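Local coordinates for SnoaL-like domain-containing protein (Methylibium petroleiphilum PM1, PDB 3G16) that is of unknown function but adopts a cystatin-like, SnoaL-like fold of the NTF2 clan, forming a cone-shaped domain that probably binds a small molecule in its pocket, at residues Ala4-Arg9 against Phe110-Gly115; Ala10-Val15 against Leu78-Glu83; Arg17-Gly22 against Ala29-Cys34; Val40-Ala45 against Gly138-Ala143; Ile89-Phe94 against Gly104-Glu109. One frame throughout, in Å; residues are numbered along the deposited sequence. Where two conformers were deposited one is given.

Contact 1 of 5, residues Ala4-Arg9 against Phe110-Gly115; sequences APTLSR and FDRASG
P5 and R112 face each other at the closest point of two irregular backbones, their CA atoms 5.4 Å apart: A4-S8 runs extended and R9 begins helix 9-24, while F110-G115 leaves its strand and folds into a tight turn. In that turn the carbonyl of D111 accepts from the amides of both S114 and G115, and S114 OG binds D111 OD2 on the side away from the other carboxylate oxygen. R112 carries the polar half of the contact. Its chain is stretched out from CG to NE and passes the carbonyl of P5, so that NH1 reaches P5 O at 2.9 Å. The N-H points almost straight at the oxygen (163°), which lies in the guanidinium plane, although the donor itself stands above the plane of the carbonyl. A water bridges NH1 and T6 OG1, CB of A4 rests over one guanidinium face, and NH2 goes on to E83 O. The apolar half belongs to L7. Its CD1 sits 3.7 Å from F110 CB and 3.8 Å from CA of G115, whereas CD2 lies 3.7 Å from R112 O. M12 of helix 9-24 touches both L7 and F110. S8 caps that helix, its OG accepting from A11 N. At the surface of the cystatin-like fold the contact lays the lead-in to helix 9-24 against the turn between strands 100-111 and 116-124.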
# COMPACT_ATOMS: atom_id res chain seq x y z
N ALA A 4 11.83 19.32 13.31
CA ALA A 4 11.78 18.49 12.11
C ALA A 4 11.34 19.32 10.92
O ALA A 4 10.29 19.93 10.98
CB ALA A 4 10.79 17.34 12.34
N PRO A 5 12.16 19.39 9.85
CA PRO A 5 11.67 20.18 8.68
C PRO A 5 10.36 19.66 8.11
O PRO A 5 10.18 18.45 7.99
CB PRO A 5 12.77 19.98 7.62
CG PRO A 5 14.01 19.69 8.48
CD PRO A 5 13.52 18.89 9.62
N THR A 6 9.48 20.58 7.72
CA THR A 6 8.30 20.24 6.96
C THR A 6 8.66 20.36 5.48
O THR A 6 8.98 21.45 5.00
CB THR A 6 7.14 21.16 7.29
OG1 THR A 6 6.79 20.93 8.64
CG2 THR A 6 5.93 20.87 6.40
N LEU A 7 8.65 19.22 4.82
CA LEU A 7 8.85 19.20 3.38
C LEU A 7 7.53 19.59 2.72
O LEU A 7 6.45 19.16 3.18
CB LEU A 7 9.21 17.81 2.88
CG LEU A 7 10.49 17.26 3.49
CD1 LEU A 7 10.78 15.85 2.95
CD2 LEU A 7 11.72 18.18 3.28
N SER A 8 7.58 20.39 1.66
CA SER A 8 6.36 20.71 0.92
C SER A 8 5.84 19.51 0.17
O SER A 8 6.58 18.57 -0.17
CB SER A 8 6.62 21.84 -0.07
OG SER A 8 7.40 21.39 -1.15
N ARG A 9 4.55 19.52 -0.13
CA ARG A 9 3.99 18.43 -0.91
C ARG A 9 4.64 18.39 -2.28
O ARG A 9 4.96 17.33 -2.78
CB ARG A 9 2.46 18.51 -1.06
CG ARG A 9 1.88 19.59 -1.95
CD ARG A 9 0.37 19.29 -2.26
NE ARG A 9 -0.14 18.55 -1.13
CZ ARG A 9 -0.67 17.34 -1.12
NH1 ARG A 9 -1.00 16.69 -2.24
NH2 ARG A 9 -0.97 16.84 0.05
N PHE A 110 10.14 9.91 3.80
CA PHE A 110 11.18 10.87 3.53
C PHE A 110 12.04 11.13 4.74
O PHE A 110 11.59 11.10 5.88
CB PHE A 110 10.57 12.19 3.04
CG PHE A 110 10.15 12.13 1.60
CD1 PHE A 110 8.93 11.54 1.25
CD2 PHE A 110 10.96 12.59 0.60
CE1 PHE A 110 8.56 11.46 -0.07
CE2 PHE A 110 10.57 12.52 -0.72
CZ PHE A 110 9.39 11.95 -1.05
N ASP A 111 13.31 11.38 4.44
CA ASP A 111 14.26 11.97 5.39
C ASP A 111 14.03 13.49 5.30
O ASP A 111 14.39 14.12 4.32
CB ASP A 111 15.69 11.63 4.99
CG ASP A 111 16.72 12.34 5.80
OD1 ASP A 111 16.63 12.33 7.05
OD2 ASP A 111 17.62 12.93 5.23
N ARG A 112 13.46 14.05 6.35
CA ARG A 112 13.17 15.50 6.38
C ARG A 112 14.43 16.35 6.29
O ARG A 112 14.37 17.44 5.73
CB ARG A 112 12.42 15.86 7.63
CG ARG A 112 11.04 15.23 7.79
CD ARG A 112 10.58 15.41 9.23
NE ARG A 112 9.26 14.87 9.55
CZ ARG A 112 8.13 15.55 9.47
NH1 ARG A 112 8.09 16.79 9.01
NH2 ARG A 112 6.97 14.98 9.85
N ALA A 113 15.55 15.84 6.80
CA ALA A 113 16.79 16.59 6.86
C ALA A 113 17.44 16.75 5.50
O ALA A 113 18.30 17.63 5.35
CB ALA A 113 17.77 15.90 7.84
N SER A 114 17.06 15.94 4.50
CA SER A 114 17.62 16.05 3.16
C SER A 114 16.57 16.24 2.08
O SER A 114 16.92 16.69 0.99
CB SER A 114 18.48 14.81 2.82
OG SER A 114 17.66 13.66 2.70
N GLY A 115 15.32 15.85 2.32
CA GLY A 115 14.26 15.95 1.35
C GLY A 115 14.25 14.78 0.38
O GLY A 115 13.52 14.79 -0.61
O HOH W 1 5.65 18.36 9.00

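Contact 2 of 5, residues Ala10-Val15 against Leu78-Glu83; sequences AAMEKV and LVIDAE
M12 and I80 are the nearest pair where helix 10-15 lies over strand 78-81, the two axes 9.0 Å apart at closest approach and their directions 138° from parallel. No hydrogen bond crosses between them; the contact is mostly apolar. M12, a selenomethionine, reaches out extended through chi2 and then bends at its selenium (chi3 -80°), which swings the terminal methyl CE over the strand. There CE meets I80 CG2 at 3.5 Å, a tight carbon pair, with D81 O and CA of A82 each 3.9 Å from CE. I80 divides its branches between two helix residues: CG2 goes to M12, and CD1 lies 3.7 Å from E13 CB. Farther out on E13, CG rests 3.8 Å from L78 CD2, the two side chains crossing at a slant. E13 thus offers its aliphatic stem to the strand, while its carboxylate OE2 pairs with R17 along the same helix. Where the strand ends, D81 CB points away from the helix. OD1 accepts from E83 N in an Asx turn and also from T84 N, while OD2 goes to the second subunit, taking the amide of its I80 and a salt bridge from its R9. A helix packed on one face of a curved sheet is the core of the cystatin-like alpha+beta fold, and here it sits on the strand whose end also meets the partner subunit.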
# COMPACT_ATOMS: atom_id res chain seq x y z
N ALA A 10 4.86 19.55 -2.89
CA ALA A 10 5.50 19.64 -4.20
C ALA A 10 6.89 19.03 -4.20
O ALA A 10 7.29 18.39 -5.16
CB ALA A 10 5.57 21.09 -4.68
N ALA A 11 7.65 19.29 -3.15
CA ALA A 11 9.00 18.74 -3.06
C ALA A 11 9.00 17.23 -3.04
O ALA A 11 9.84 16.59 -3.65
CB ALA A 11 9.67 19.30 -1.82
N MSE A 12 8.09 16.65 -2.29
CA MSE A 12 7.99 15.19 -2.20
C MSE A 12 7.53 14.61 -3.52
O MSE A 12 8.07 13.62 -4.01
CB MSE A 12 7.08 14.78 -1.04
CG MSE A 12 7.79 14.95 0.29
SE MSE A 12 6.72 14.22 1.76
CE MSE A 12 5.64 15.65 1.90
N GLU A 13 6.56 15.27 -4.14
CA GLU A 13 6.08 14.79 -5.43
C GLU A 13 7.20 14.80 -6.46
O GLU A 13 7.32 13.88 -7.26
CB GLU A 13 4.92 15.64 -5.94
CG GLU A 13 4.37 15.14 -7.22
CD GLU A 13 3.09 15.80 -7.64
OE1 GLU A 13 2.52 16.55 -6.80
OE2 GLU A 13 2.66 15.58 -8.80
N LYS A 14 8.01 15.86 -6.47
CA LYS A 14 9.10 15.99 -7.42
C LYS A 14 10.11 14.87 -7.28
O LYS A 14 10.55 14.29 -8.28
CB LYS A 14 9.77 17.37 -7.32
CG LYS A 14 8.88 18.46 -7.90
CD LYS A 14 9.37 19.87 -7.56
CE LYS A 14 8.30 20.91 -7.83
NZ LYS A 14 8.53 22.12 -7.15
N VAL A 15 10.49 14.54 -6.04
CA VAL A 15 11.42 13.43 -5.86
C VAL A 15 10.83 12.10 -6.31
O VAL A 15 11.48 11.30 -7.00
CB VAL A 15 11.84 13.34 -4.38
CG1 VAL A 15 12.67 12.09 -4.09
CG2 VAL A 15 12.63 14.60 -3.98
N LEU A 78 -1.28 8.93 -6.02
CA LEU A 78 -0.20 9.49 -5.23
C LEU A 78 -0.80 10.23 -4.05
O LEU A 78 -1.57 11.18 -4.24
CB LEU A 78 0.65 10.41 -6.12
CG LEU A 78 1.81 11.11 -5.47
CD1 LEU A 78 2.74 10.13 -4.68
CD2 LEU A 78 2.55 11.87 -6.59
N VAL A 79 -0.50 9.80 -2.83
CA VAL A 79 -1.04 10.35 -1.60
C VAL A 79 0.13 10.95 -0.84
O VAL A 79 1.09 10.25 -0.57
CB VAL A 79 -1.65 9.22 -0.74
CG1 VAL A 79 -2.26 9.74 0.54
CG2 VAL A 79 -2.73 8.44 -1.56
N ILE A 80 0.10 12.25 -0.59
CA ILE A 80 1.22 12.94 0.03
C ILE A 80 0.81 13.61 1.33
O ILE A 80 -0.17 14.37 1.37
CB ILE A 80 1.90 13.95 -0.92
CG1 ILE A 80 2.40 13.25 -2.18
CG2 ILE A 80 3.03 14.70 -0.16
CD1 ILE A 80 2.76 14.22 -3.28
N ASP A 81 1.55 13.30 2.39
CA ASP A 81 1.23 13.78 3.75
C ASP A 81 2.37 14.69 4.26
O ASP A 81 3.42 14.22 4.74
CB ASP A 81 1.00 12.59 4.67
CG ASP A 81 0.45 12.96 6.03
OD1 ASP A 81 0.62 14.10 6.49
OD2 ASP A 81 -0.15 12.08 6.66
N ALA A 82 2.15 16.02 4.18
CA ALA A 82 3.17 16.94 4.67
C ALA A 82 3.28 16.97 6.20
O ALA A 82 4.26 17.45 6.73
CB ALA A 82 2.94 18.33 4.13
N GLU A 83 2.29 16.47 6.93
CA GLU A 83 2.40 16.45 8.37
C GLU A 83 3.43 15.42 8.81
O GLU A 83 4.16 15.66 9.74
CB GLU A 83 1.05 16.11 9.01
CG GLU A 83 1.06 16.08 10.52
CD GLU A 83 1.38 17.44 11.14
OE1 GLU A 83 1.03 18.49 10.54
OE2 GLU A 83 1.98 17.42 12.26

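Contact 3 of 5, residues Arg17-Gly22 against Ala29-Cys34; sequences RTYYDG and AKMIAC
T18 opens the contact on the helix side: its methyl CG2, set anti to the backbone N, lies 3.6 Å from K30 CG and 3.7 Å from C34 SG. Its hydroxyl turns back along its own helix to K14 O. At Y19, C34 SG packs 3.5 Å from Y19 N and 3.9 Å from Y19 CB. The ring, anti to the backbone N (chi1 165°), passes obliquely by M31 CG and makes an edge-to-face pair with F35, while OH bonds W62 NE1; an unidentified ligand lies about 4 Å from this side chain. Helices 9-24 and 28-32 follow each other across a short loop as the N-terminal helical part of the NTF2-like fold, whose inner side probably helps line the pocket. D21 meets K30 through a water, which gives a proton to OD2 and accepts from NZ; the direct salt bridge of K30 is with E25. At G22 the two helices come closest, CA to CA 5.1 Å from M31. With no side chain on G22, K30 CD can settle 3.6 Å from its amide N, and CG of selenomethionine M31 3.5 Å from its carbonyl carbon, while M31 reaches on to A59 and W62 of helix 55-69.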
# COMPACT_ATOMS: atom_id res chain seq x y z
N ARG A 17 8.45 11.55 -8.56
CA ARG A 17 8.32 11.44 -9.99
C ARG A 17 9.72 11.29 -10.68
O ARG A 17 9.86 10.61 -11.71
CB ARG A 17 7.56 12.63 -10.57
CG ARG A 17 6.08 12.66 -10.12
CD ARG A 17 5.25 13.64 -10.97
NE ARG A 17 3.87 13.69 -10.50
CZ ARG A 17 2.90 12.82 -10.79
NH1 ARG A 17 3.09 11.75 -11.59
NH2 ARG A 17 1.69 13.03 -10.28
N THR A 18 10.73 11.98 -10.13
CA THR A 18 12.07 11.84 -10.65
C THR A 18 12.52 10.36 -10.51
O THR A 18 13.16 9.79 -11.36
CB THR A 18 13.07 12.74 -9.93
OG1 THR A 18 12.65 14.11 -10.13
CG2 THR A 18 14.49 12.56 -10.49
N TYR A 19 12.20 9.75 -9.37
CA TYR A 19 12.55 8.38 -9.08
C TYR A 19 11.94 7.44 -10.14
O TYR A 19 12.62 6.63 -10.72
CB TYR A 19 12.11 8.00 -7.64
CG TYR A 19 12.09 6.53 -7.35
CD1 TYR A 19 13.20 5.71 -7.54
CD2 TYR A 19 10.98 5.98 -6.78
CE1 TYR A 19 13.14 4.35 -7.25
CE2 TYR A 19 10.91 4.63 -6.48
CZ TYR A 19 12.00 3.82 -6.73
OH TYR A 19 11.91 2.47 -6.38
N TYR A 20 10.62 7.56 -10.32
CA TYR A 20 9.92 6.73 -11.32
C TYR A 20 10.45 6.97 -12.73
O TYR A 20 10.59 6.05 -13.50
CB TYR A 20 8.40 6.88 -11.20
CG TYR A 20 7.76 5.97 -10.17
CD1 TYR A 20 7.98 6.17 -8.85
CD2 TYR A 20 6.96 4.92 -10.56
CE1 TYR A 20 7.43 5.30 -7.86
CE2 TYR A 20 6.35 4.07 -9.63
CZ TYR A 20 6.63 4.26 -8.27
OH TYR A 20 6.03 3.38 -7.35
N ASP A 21 10.75 8.22 -13.05
CA ASP A 21 11.37 8.53 -14.36
C ASP A 21 12.67 7.74 -14.48
O ASP A 21 12.97 7.13 -15.47
CB ASP A 21 11.67 10.01 -14.51
CG ASP A 21 10.42 10.85 -14.77
OD1 ASP A 21 9.32 10.33 -14.86
OD2 ASP A 21 10.62 12.12 -14.83
N GLY A 22 13.49 7.84 -13.45
CA GLY A 22 14.76 7.15 -13.44
C GLY A 22 14.62 5.64 -13.57
O GLY A 22 15.42 4.98 -14.23
N ALA A 29 22.13 6.77 -11.84
CA ALA A 29 22.47 8.03 -11.19
C ALA A 29 21.23 8.85 -10.82
O ALA A 29 21.14 9.43 -9.73
CB ALA A 29 23.43 8.85 -12.12
N LYS A 30 20.26 8.90 -11.72
CA LYS A 30 19.04 9.66 -11.47
C LYS A 30 18.30 9.05 -10.29
O LYS A 30 17.85 9.78 -9.38
CB LYS A 30 18.10 9.76 -12.69
CG LYS A 30 16.73 10.39 -12.33
CD LYS A 30 15.79 10.61 -13.54
CE LYS A 30 16.42 11.56 -14.58
NZ LYS A 30 15.54 11.88 -15.78
N MSE A 31 18.19 7.73 -10.27
CA MSE A 31 17.49 7.08 -9.16
C MSE A 31 18.22 7.30 -7.83
O MSE A 31 17.61 7.61 -6.81
CB MSE A 31 17.31 5.59 -9.44
CG MSE A 31 16.34 5.23 -10.53
SE MSE A 31 16.12 3.33 -10.74
CE MSE A 31 17.49 2.95 -12.07
N ILE A 32 19.54 7.12 -7.82
CA ILE A 32 20.31 7.24 -6.60
C ILE A 32 20.15 8.61 -5.95
O ILE A 32 20.11 8.73 -4.71
CB ILE A 32 21.81 6.94 -6.91
CG1 ILE A 32 21.99 5.45 -7.16
CG2 ILE A 32 22.73 7.38 -5.78
CD1 ILE A 32 23.38 5.05 -7.78
N ALA A 33 20.02 9.65 -6.79
CA ALA A 33 19.88 11.02 -6.30
C ALA A 33 18.56 11.29 -5.59
O ALA A 33 18.39 12.33 -4.96
CB ALA A 33 20.07 11.99 -7.45
N CYS A 34 17.61 10.35 -5.70
CA CYS A 34 16.33 10.52 -5.04
C CYS A 34 16.26 9.96 -3.64
O CYS A 34 15.23 10.08 -2.97
CB CYS A 34 15.26 9.79 -5.85
SG CYS A 34 15.01 10.53 -7.50
O HOH W 2 13.03 13.18 -14.40

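Contact 4 of 5, residues Val40-Ala45 against Gly138-Ala143; sequences VHYFPA and GDFDYA
Y42 points across to F140, its CB leaving strand 39-42 toward the loop G138-A143. From CB the ring swings beside its own backbone N (chi1 -62°), which brings CG to 4.0 Å from F140 CD1. CD1 of Y42 meets the carbonyl G138 O at 3.4 Å, the oxygen lying at the ring edge in its plane. CE1 has D139 O at the edge, while F140 CA comes over the face, on the side where F140 CD1 lies. CZ is 3.7 Å from F140 CD1, which stands over the middle of the face. This is a T-shaped stack, F140 giving its edge to the face of Y42, with centroids 5.0 Å apart and planes at 83°. V40 CG1 lies over the other face. At the tip, OH binds a water that also accepts from D141 N. Beyond the ring, backbone joins the segments: G138 N donates to F43 O at 2.9 Å, nearly in line with its C=O bond, and a second water bridges F43 N and G138 O. F140 also makes an edge-to-face pair with Y147, and Y142 a cation-pi contact with R103 of the second subunit. The contact joins the loop after strand 134-135 to strand 39-42, next to the short edge strand 52-53 of the cystatin-like sheet.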
# COMPACT_ATOMS: atom_id res chain seq x y z
N VAL A 40 16.49 1.85 2.19
CA VAL A 40 16.14 0.43 2.02
C VAL A 40 14.75 0.34 1.37
O VAL A 40 13.81 1.07 1.72
CB VAL A 40 16.17 -0.35 3.33
CG1 VAL A 40 15.86 -1.84 3.09
CG2 VAL A 40 17.53 -0.22 4.02
N HIS A 41 14.62 -0.57 0.41
CA HIS A 41 13.32 -0.91 -0.20
C HIS A 41 12.94 -2.31 0.28
O HIS A 41 13.75 -3.27 0.19
CB HIS A 41 13.43 -0.96 -1.71
CG HIS A 41 12.14 -0.77 -2.46
ND1 HIS A 41 10.96 -1.44 -2.18
CD2 HIS A 41 11.89 -0.03 -3.56
CE1 HIS A 41 10.04 -1.08 -3.07
NE2 HIS A 41 10.58 -0.22 -3.93
N TYR A 42 11.74 -2.44 0.84
CA TYR A 42 11.20 -3.72 1.30
C TYR A 42 10.11 -4.16 0.36
O TYR A 42 9.40 -3.34 -0.27
CB TYR A 42 10.64 -3.56 2.71
CG TYR A 42 11.66 -3.15 3.73
CD1 TYR A 42 12.41 -4.09 4.37
CD2 TYR A 42 11.90 -1.82 4.06
CE1 TYR A 42 13.38 -3.74 5.30
CE2 TYR A 42 12.86 -1.46 5.00
CZ TYR A 42 13.59 -2.42 5.63
OH TYR A 42 14.55 -2.08 6.59
N PHE A 43 9.90 -5.48 0.36
CA PHE A 43 8.94 -6.16 -0.51
C PHE A 43 8.29 -7.29 0.27
O PHE A 43 8.80 -7.68 1.30
CB PHE A 43 9.66 -6.79 -1.74
CG PHE A 43 10.44 -5.81 -2.52
CD1 PHE A 43 9.84 -5.06 -3.49
CD2 PHE A 43 11.80 -5.64 -2.29
CE1 PHE A 43 10.54 -4.15 -4.24
CE2 PHE A 43 12.53 -4.72 -3.03
CZ PHE A 43 11.92 -3.97 -4.00
N PRO A 44 7.20 -7.82 -0.28
CA PRO A 44 6.69 -9.02 0.39
C PRO A 44 7.76 -10.07 0.61
O PRO A 44 8.62 -10.27 -0.28
CB PRO A 44 5.60 -9.49 -0.59
CG PRO A 44 5.15 -8.28 -1.26
CD PRO A 44 6.39 -7.42 -1.43
N ALA A 45 7.72 -10.80 1.72
CA ALA A 45 8.72 -11.86 1.96
C ALA A 45 8.55 -12.87 0.80
O ALA A 45 7.42 -13.15 0.33
CB ALA A 45 8.55 -12.53 3.31
N GLY A 138 9.73 -8.86 3.80
CA GLY A 138 11.01 -9.52 4.02
C GLY A 138 12.05 -8.58 4.61
O GLY A 138 12.22 -7.44 4.18
N ASP A 139 12.76 -9.08 5.61
CA ASP A 139 13.85 -8.35 6.26
C ASP A 139 13.45 -7.13 7.10
O ASP A 139 14.34 -6.41 7.60
CB ASP A 139 14.96 -7.95 5.27
CG ASP A 139 15.65 -9.16 4.65
OD1 ASP A 139 16.29 -9.92 5.37
OD2 ASP A 139 15.56 -9.30 3.42
N PHE A 140 12.17 -6.87 7.22
CA PHE A 140 11.72 -5.67 7.96
C PHE A 140 11.70 -5.98 9.46
O PHE A 140 11.13 -7.02 9.87
CB PHE A 140 10.37 -5.23 7.45
CG PHE A 140 9.91 -3.94 8.03
CD1 PHE A 140 10.35 -2.76 7.47
CD2 PHE A 140 9.10 -3.89 9.14
CE1 PHE A 140 9.99 -1.56 8.01
CE2 PHE A 140 8.72 -2.69 9.67
CZ PHE A 140 9.20 -1.50 9.11
N ASP A 141 12.32 -5.12 10.26
CA ASP A 141 12.43 -5.36 11.69
C ASP A 141 11.16 -4.90 12.40
O ASP A 141 11.11 -3.87 13.07
CB ASP A 141 13.65 -4.60 12.20
CG ASP A 141 13.87 -4.76 13.69
OD1 ASP A 141 13.31 -5.72 14.27
OD2 ASP A 141 14.56 -3.84 14.22
N TYR A 142 10.10 -5.68 12.24
CA TYR A 142 8.84 -5.31 12.87
C TYR A 142 8.95 -5.05 14.37
O TYR A 142 8.42 -4.09 14.87
CB TYR A 142 7.77 -6.38 12.60
CG TYR A 142 7.26 -6.36 11.17
CD1 TYR A 142 6.35 -5.39 10.78
CD2 TYR A 142 7.72 -7.24 10.19
CE1 TYR A 142 5.89 -5.30 9.47
CE2 TYR A 142 7.25 -7.15 8.88
CZ TYR A 142 6.35 -6.17 8.53
OH TYR A 142 5.88 -6.10 7.24
N ALA A 143 9.60 -5.98 15.07
CA ALA A 143 9.73 -5.84 16.51
C ALA A 143 10.47 -4.55 16.91
O ALA A 143 9.98 -3.75 17.70
CB ALA A 143 10.43 -7.07 17.07
O HOH W 3 14.05 -3.09 9.16
O HOH W 4 12.02 -7.06 1.44

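Contact 5 of 5, residues Ile89-Phe94 against Gly104-Glu109; sequences IEWTHF and GAECVE
I89 and E106 form a hydrogen-bonded antiparallel pair: I89 N gives to E106 O at 2.9 Å and E106 N to I89 O at 2.8 Å, both donors in the carbonyl plane. W91 and G104 make the second such pair: W91 N reaches G104 O with an N-H...O angle of 171°, and G104 N returns to W91 O, both donors tilted from the carbonyl planes. Between them E90 and A105 are the non-hydrogen-bonded pair; CA-H contacts run from A105 to I89 O (3.1 Å) and from E90 to G104 O, so these carbonyls receive a second, weaker partner. On the face shared by I89, W91 and E106, the indole folds back over the neighbouring strand (chi1 53°). It lies flat on G104, whose CA sits 3.7 Å from the centroid of the six-membered ring, a CH-pi contact. The side chains of E106 and W91 cross at about a right angle, carboxylate and indole planes 53° apart. E106 OE1 is 3.4 Å from W91 NE1, but the angle is too poor for a hydrogen bond. E106 OE2 instead takes the hydroxyl of Y20, and OE1 has a weak bond to an unidentified ligand. I89 CD1 packs on V108 CG2 at 3.8 Å. E90, on the other face, sends its carboxylate to R121 and Y147 of the second subunit. The hairpin 86-95/100-111 lies mid-sheet, between strands 71-81 and 116-124, with helix 9-24 over I89 and W91 and the dimer partner against E90 and A105.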
# COMPACT_ATOMS: atom_id res chain seq x y z
N ILE A 89 2.00 5.44 -2.80
CA ILE A 89 1.89 5.39 -4.25
C ILE A 89 1.18 4.10 -4.66
O ILE A 89 1.61 3.00 -4.20
CB ILE A 89 3.29 5.37 -4.93
CG1 ILE A 89 4.20 6.51 -4.39
CG2 ILE A 89 3.17 5.40 -6.45
CD1 ILE A 89 5.66 6.41 -4.87
N GLU A 90 0.14 4.19 -5.48
CA GLU A 90 -0.46 3.01 -6.12
C GLU A 90 0.20 2.96 -7.47
O GLU A 90 0.26 4.00 -8.15
CB GLU A 90 -1.97 3.12 -6.28
CG GLU A 90 -2.67 1.88 -6.76
CD GLU A 90 -4.14 2.12 -7.02
OE1 GLU A 90 -4.50 3.28 -7.37
OE2 GLU A 90 -4.93 1.17 -6.88
N TRP A 91 0.77 1.82 -7.83
CA TRP A 91 1.59 1.71 -9.01
C TRP A 91 1.29 0.47 -9.85
O TRP A 91 0.62 -0.47 -9.38
CB TRP A 91 3.09 1.73 -8.59
CG TRP A 91 3.43 0.70 -7.55
CD1 TRP A 91 3.61 0.96 -6.22
CD2 TRP A 91 3.60 -0.73 -7.69
NE1 TRP A 91 3.85 -0.20 -5.53
CE2 TRP A 91 3.88 -1.25 -6.40
CE3 TRP A 91 3.59 -1.60 -8.78
CZ2 TRP A 91 4.10 -2.62 -6.18
CZ3 TRP A 91 3.81 -2.96 -8.56
CH2 TRP A 91 4.06 -3.44 -7.26
N THR A 92 1.82 0.46 -11.06
CA THR A 92 1.76 -0.71 -11.92
C THR A 92 3.17 -0.95 -12.41
O THR A 92 3.87 -0.02 -12.85
CB THR A 92 0.82 -0.54 -13.11
OG1 THR A 92 -0.51 -0.30 -12.61
CG2 THR A 92 0.79 -1.79 -14.02
N HIS A 93 3.59 -2.20 -12.33
CA HIS A 93 4.85 -2.69 -12.86
C HIS A 93 4.47 -3.56 -14.08
O HIS A 93 3.96 -4.68 -13.94
CB HIS A 93 5.59 -3.49 -11.78
CG HIS A 93 6.90 -4.07 -12.24
ND1 HIS A 93 7.75 -4.73 -11.38
CD2 HIS A 93 7.53 -4.02 -13.45
CE1 HIS A 93 8.82 -5.13 -12.07
NE2 HIS A 93 8.71 -4.71 -13.32
N PHE A 94 4.68 -3.03 -15.28
CA PHE A 94 4.44 -3.75 -16.51
C PHE A 94 5.71 -4.51 -16.83
O PHE A 94 6.74 -3.91 -17.10
CB PHE A 94 4.11 -2.80 -17.67
CG PHE A 94 2.76 -2.16 -17.57
CD1 PHE A 94 1.65 -2.86 -17.92
CD2 PHE A 94 2.61 -0.85 -17.12
CE1 PHE A 94 0.37 -2.28 -17.82
CE2 PHE A 94 1.35 -0.26 -17.02
CZ PHE A 94 0.24 -1.02 -17.36
N GLY A 104 0.32 -2.77 -7.41
CA GLY A 104 0.54 -2.72 -5.98
C GLY A 104 0.48 -1.34 -5.41
O GLY A 104 0.11 -0.38 -6.10
N ALA A 105 0.91 -1.21 -4.16
CA ALA A 105 0.98 0.09 -3.51
C ALA A 105 2.17 0.07 -2.59
O ALA A 105 2.62 -1.00 -2.17
CB ALA A 105 -0.30 0.41 -2.76
N GLU A 106 2.72 1.25 -2.33
CA GLU A 106 3.86 1.32 -1.43
C GLU A 106 3.84 2.54 -0.56
O GLU A 106 3.31 3.58 -0.95
CB GLU A 106 5.16 1.24 -2.19
CG GLU A 106 5.43 2.40 -3.16
CD GLU A 106 6.52 2.06 -4.19
OE1 GLU A 106 6.82 0.89 -4.39
OE2 GLU A 106 7.01 3.02 -4.84
N CYS A 107 4.39 2.39 0.65
CA CYS A 107 4.57 3.50 1.58
C CYS A 107 5.96 4.02 1.40
O CYS A 107 6.92 3.23 1.28
CB CYS A 107 4.40 3.03 2.99
SG CYS A 107 2.67 2.50 3.35
N VAL A 108 6.10 5.35 1.37
CA VAL A 108 7.39 6.01 1.17
C VAL A 108 7.65 6.94 2.31
O VAL A 108 6.81 7.82 2.60
CB VAL A 108 7.35 6.80 -0.16
CG1 VAL A 108 8.67 7.53 -0.42
CG2 VAL A 108 7.02 5.90 -1.35
N GLU A 109 8.78 6.77 3.01
CA GLU A 109 9.19 7.70 4.03
C GLU A 109 10.27 8.61 3.51
O GLU A 109 11.22 8.16 2.89
CB GLU A 109 9.76 6.98 5.25
CG GLU A 109 8.81 6.03 5.95
CD GLU A 109 9.34 5.49 7.24
OE1 GLU A 109 10.51 5.71 7.58
OE2 GLU A 109 8.53 4.78 7.90

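Overall arrangement
Contact 5 is the buried core of the set, a ladder of backbone bonds in mid-sheet, whereas contact 1 lies at the surface and relies on one arginine, one leucine and a water. Contacts 2 and 3 share helix 9-24: the first sets it on strand 71-81 through mostly apolar side chains, the second against helix 28-32 around a glycine. Contact 4, across the chain's centre from both, is aromatic and fastens the loop after strand 134-135. A hydrogen bond probably joins contact 1 to contact 2, and another contact 3 to contact 5, the latter near the unidentified ligand. Contacts 1, 2, 4 and 5 reach the second subunit; contact 3 does not.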